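Local coordinates for metastasis-associated protein MTA1 (Homo sapiens, PDB 6G16) that probably serves as a scaffold subunit of the NuRD co-repressor complex, its R1 segment binding a histone chaperone of the RBBP4/RBBP7 type, at residues P72-A75 / V76-Y79; I42-A45 / A46-E50. All blocks are in the same frame, centred on the assembly; numbering follows the deposited sequence.

Contact 1 of 2, residues P72-A75 / V76-Y79; sequences PLEA and VLRY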
loop_
_atom_site.group_PDB
_atom_site.type_symbol
_atom_site.label_atom_id
_atom_site.label_comp_id
_atom_site.label_asym_id
_atom_site.label_seq_id
_atom_site.Cartn_x
_atom_site.Cartn_y
_atom_site.Cartn_z
ATOM N N PRO B 72 12.123 16.420 -12.333
ATOM C CA PRO B 72 12.918 15.398 -11.621
ATOM C C PRO B 72 12.872 15.540 -10.100
ATOM O O PRO B 72 12.693 16.643 -9.588
ATOM C CB PRO B 72 14.342 15.647 -12.110
ATOM C CG PRO B 72 14.212 16.421 -13.355
ATOM C CD PRO B 72 12.950 17.209 -13.260
ATOM N N LEU B 73 13.065 14.436 -9.389
ATOM C CA LEU B 73 13.046 14.475 -7.924
ATOM C C LEU B 73 14.050 15.502 -7.412
ATOM O O LEU B 73 13.781 16.273 -6.477
ATOM C CB LEU B 73 13.319 13.104 -7.311
ATOM C CG LEU B 73 13.294 12.998 -5.790
ATOM C CD1 LEU B 73 11.980 13.470 -5.190
ATOM C CD2 LEU B 73 13.551 11.563 -5.367
ATOM N N GLU B 74 15.207 15.521 -8.064
ATOM C CA GLU B 74 16.286 16.436 -7.709
ATOM C C GLU B 74 15.776 17.879 -7.683
ATOM O O GLU B 74 16.025 18.623 -6.741
ATOM C CB GLU B 74 17.450 16.258 -8.703
ATOM C CG GLU B 74 18.734 17.002 -8.339
ATOM C CD GLU B 74 19.268 16.684 -6.929
ATOM O OE1 GLU B 74 18.959 15.576 -6.346
ATOM O OE2 GLU B 74 20.013 17.568 -6.412
ATOM N N ALA B 75 15.029 18.236 -8.718
ATOM C CA ALA B 75 14.443 19.557 -8.843
ATOM C C ALA B 75 13.388 19.806 -7.771
ATOM O O ALA B 75 13.311 20.888 -7.229
ATOM C CB ALA B 75 13.832 19.711 -10.222
ATOM N N VAL B 76 12.569 18.819 -7.460
ATOM C CA VAL B 76 11.587 19.031 -6.390
ATOM C C VAL B 76 12.309 19.251 -5.049
ATOM O O VAL B 76 11.930 20.150 -4.320
ATOM C CB VAL B 76 10.414 17.974 -6.299
ATOM C CG1 VAL B 76 10.832 16.594 -6.731
ATOM C CG2 VAL B 76 9.821 17.906 -4.882
ATOM N N LEU B 77 13.322 18.449 -4.731
ATOM C CA LEU B 77 14.120 18.680 -3.513
ATOM C C LEU B 77 14.796 20.077 -3.494
ATOM O O LEU B 77 14.739 20.780 -2.496
ATOM C CB LEU B 77 15.187 17.618 -3.331
ATOM C CG LEU B 77 14.773 16.147 -3.309
ATOM C CD1 LEU B 77 16.009 15.263 -3.243
ATOM C CD2 LEU B 77 13.886 15.862 -2.127
ATOM N N ARG B 78 15.379 20.497 -4.612
ATOM C CA ARG B 78 15.874 21.872 -4.747
ATOM C C ARG B 78 14.783 22.918 -4.411
ATOM O O ARG B 78 15.044 23.874 -3.655
ATOM C CB ARG B 78 16.471 22.091 -6.153
ATOM C CG ARG B 78 16.756 23.536 -6.582
ATOM C CD ARG B 78 18.149 23.975 -6.188
ATOM N NE ARG B 78 18.311 25.424 -6.302
ATOM C CZ ARG B 78 19.284 26.132 -5.719
ATOM N NH1 ARG B 78 20.212 25.540 -4.954
ATOM N NH2 ARG B 78 19.334 27.456 -5.896
ATOM N N TYR B 79 13.578 22.741 -4.959
ATOM C CA TYR B 79 12.441 23.622 -4.626
ATOM C C TYR B 79 12.147 23.627 -3.108
ATOM O O TYR B 79 11.912 24.676 -2.516
ATOM C CB TYR B 79 11.164 23.245 -5.414
ATOM C CG TYR B 79 9.978 24.111 -5.021
ATOM C CD1 TYR B 79 9.149 23.757 -3.951
ATOM C CD2 TYR B 79 9.707 25.295 -5.698
ATOM C CE1 TYR B 79 8.095 24.559 -3.577
ATOM C CE2 TYR B 79 8.637 26.103 -5.332
ATOM C CZ TYR B 79 7.837 25.737 -4.269
ATOM O OH TYR B 79 6.803 26.556 -3.874
#
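Tyr79 meets Ala75 through its CB, 3.7 Å from Ala75 O, while its phenol ring swings clear of residues 72-75 and stacks on the imidazole of His83, four residues on and just past the end of helix 73-81. The backbone of a second protein chain also packs against Tyr79. The carboxylate of Glu74 has one apolar neighbour across the contact, Leu77 CD1, 4.3 Å from Glu74 OE1. The guanidinium of Arg78 leads away from the first turn, its chain bent at chi2 (89°); of its side chain, CB alone comes close to Glu74 O and Ala75 O.

The face of the turn that meets the second protein is aliphatic. Leu73 CD1 lies 3.7 Å from Val76 CG1, the two side chains running at a slant to each other, and Leu73 CG is 4.3 Å from Leu77 CG. Leu77 carries its CG opposite its own carbonyl carbon (chi1 -55°), which sends the branch back along the helix to Leu73. All three of these residues are buried, and side chains of the second protein pack on them.

Regular alpha-helical bonds tie the two halves: Val76 N to Pro72 O at 3.0 Å, Leu77 N to Leu73 O at 2.8 Å, with Arg78 and Tyr79 repeating the pattern onto Glu74 and Ala75. Pro72 is at the N-cap, and Leu73 N donates to an acidic side chain of the second protein, so the first turn is met by a partner's carboxylate, whose negative charge the positive end of the helix dipole would probably favour.

Contact 2 of 2, residues I42-A45 / A46-E50; sequences INSA and AIKAE
Ile47 N donates to Asn43 O at 3.1 Å, the first of three i to i+4 bonds between residues 42-45 and 46-50, continued by Lys48 N to Ser44 O and Ala49 N to Ala45 O. The side chain of Asn43 adds a fourth grip: its OD1 accepts from Ala46 N at 3.2 Å, the donor sitting well above the amide plane, 54° out of it. The same amide leans over the methyl of Ala46, with CG 3.4 Å from Ala46 CB. Asn43 is therefore the N-cap of helix 44-53, and it is also the centre of an inverse gamma turn, closed by Ser44 N to Ile42 O, that brings the chain into the helix. Ile42 CG2 meets Ile47 CD1 at 3.7 Å across the cap, a hydrophobic staple, on the side facing helix 26-29, where both isoleucines also rest on Leu29. Lys48 runs its extended chain back alongside Ser44 because CG stands opposite its carbonyl carbon (chi1 -75°), leaving NZ 3.8 Å from Ser44 OG. With an alanine here, Ser44 would probably lose its aliphatic flank, and the aromatic side chain of the second protein that packs on Lys48 would lose part of its cover.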
loop_
_atom_site.group_PDB
_atom_site.type_symbol
_atom_site.label_atom_id
_atom_site.label_comp_id
_atom_site.label_asym_id
_atom_site.label_seq_id
_atom_site.Cartn_x
_atom_site.Cartn_y
_atom_site.Cartn_z
ATOM N N ILE B 42 -20.215 13.067 -11.069
ATOM C CA ILE B 42 -19.683 13.687 -12.262
ATOM C C ILE B 42 -20.827 13.877 -13.263
ATOM O O ILE B 42 -21.639 12.983 -13.464
ATOM C CB ILE B 42 -18.566 12.796 -12.853
ATOM C CG1 ILE B 42 -17.364 12.857 -11.927
ATOM C CG2 ILE B 42 -18.190 13.223 -14.280
ATOM C CD1 ILE B 42 -16.305 11.828 -12.220
ATOM N N ASN B 43 -20.845 15.015 -13.936
ATOM C CA ASN B 43 -21.832 15.295 -14.982
ATOM C C ASN B 43 -21.623 14.499 -16.285
ATOM O O ASN B 43 -21.293 15.051 -17.334
ATOM C CB ASN B 43 -21.823 16.789 -15.253
ATOM C CG ASN B 43 -23.111 17.297 -15.866
ATOM O OD1 ASN B 43 -23.914 16.537 -16.461
ATOM N ND2 ASN B 43 -23.315 18.622 -15.738
ATOM N N SER B 44 -21.862 13.194 -16.213
ATOM C CA SER B 44 -21.672 12.319 -17.375
ATOM C C SER B 44 -22.569 12.680 -18.571
ATOM O O SER B 44 -22.157 12.585 -19.725
ATOM C CB SER B 44 -21.882 10.846 -16.981
ATOM O OG SER B 44 -23.246 10.481 -17.002
ATOM N N ALA B 45 -23.802 13.074 -18.302
ATOM C CA ALA B 45 -24.709 13.488 -19.389
ATOM C C ALA B 45 -24.064 14.587 -20.245
ATOM O O ALA B 45 -23.815 14.393 -21.456
ATOM C CB ALA B 45 -26.058 13.957 -18.826
ATOM N N ALA B 46 -23.738 15.703 -19.585
ATOM C CA ALA B 46 -23.034 16.807 -20.242
ATOM C C ALA B 46 -21.799 16.338 -21.039
ATOM O O ALA B 46 -21.618 16.749 -22.188
ATOM C CB ALA B 46 -22.649 17.857 -19.221
ATOM N N ILE B 47 -20.986 15.466 -20.435
ATOM C CA ILE B 47 -19.767 14.941 -21.077
ATOM C C ILE B 47 -20.109 14.169 -22.340
ATOM O O ILE B 47 -19.467 14.394 -23.367
ATOM C CB ILE B 47 -18.926 14.062 -20.113
ATOM C CG1 ILE B 47 -18.342 14.933 -18.990
ATOM C CG2 ILE B 47 -17.795 13.328 -20.851
ATOM C CD1 ILE B 47 -17.756 14.138 -17.829
ATOM N N LYS B 48 -21.105 13.279 -22.253
ATOM C CA LYS B 48 -21.509 12.426 -23.393
ATOM C C LYS B 48 -22.048 13.277 -24.559
ATOM O O LYS B 48 -21.739 13.038 -25.734
ATOM C CB LYS B 48 -22.565 11.405 -22.960
ATOM C CG LYS B 48 -21.978 10.259 -22.151
ATOM C CD LYS B 48 -23.044 9.407 -21.484
ATOM C CE LYS B 48 -22.456 8.614 -20.329
ATOM N NZ LYS B 48 -23.500 7.766 -19.695
ATOM N N ALA B 49 -22.842 14.280 -24.213
ATOM C CA ALA B 49 -23.375 15.191 -25.200
ATOM C C ALA B 49 -22.243 15.878 -25.928
ATOM O O ALA B 49 -22.096 15.716 -27.147
ATOM C CB ALA B 49 -24.280 16.216 -24.534
ATOM N N GLU B 50 -21.411 16.604 -25.177
ATOM C CA GLU B 50 -20.344 17.401 -25.797
ATOM C C GLU B 50 -19.295 16.537 -26.509
ATOM O O GLU B 50 -18.652 16.995 -27.441
ATOM C CB GLU B 50 -19.669 18.320 -24.793
ATOM C CG GLU B 50 -19.075 19.572 -25.447
ATOM C CD GLU B 50 -17.849 20.136 -24.729
ATOM O OE1 GLU B 50 -17.208 19.441 -23.882
ATOM O OE2 GLU B 50 -17.495 21.295 -25.046
#

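In the fold
Both contacts are the opening turns of helices that follow each other in the chain, helix 44-53 for contact 2 and helix 73-81 for contact 1. Their centres lie 38 Å apart, on opposite sides of the chain's centre. Contact 1 is partly buried; contact 2 is more of a surface turn, with Ile47 as its buried residue. The N-cap side chain gives a capping bond in contact 2; in contact 1 the N-cap is a proline, and the first helical N-H goes to the partner's acidic side chain. Contact 2 also packs on helix 26-29. Both touch the second protein, contact 2 through aromatic packing, contact 1 through polar and apolar side chains, consistent with the R1 domain's binding to its partner.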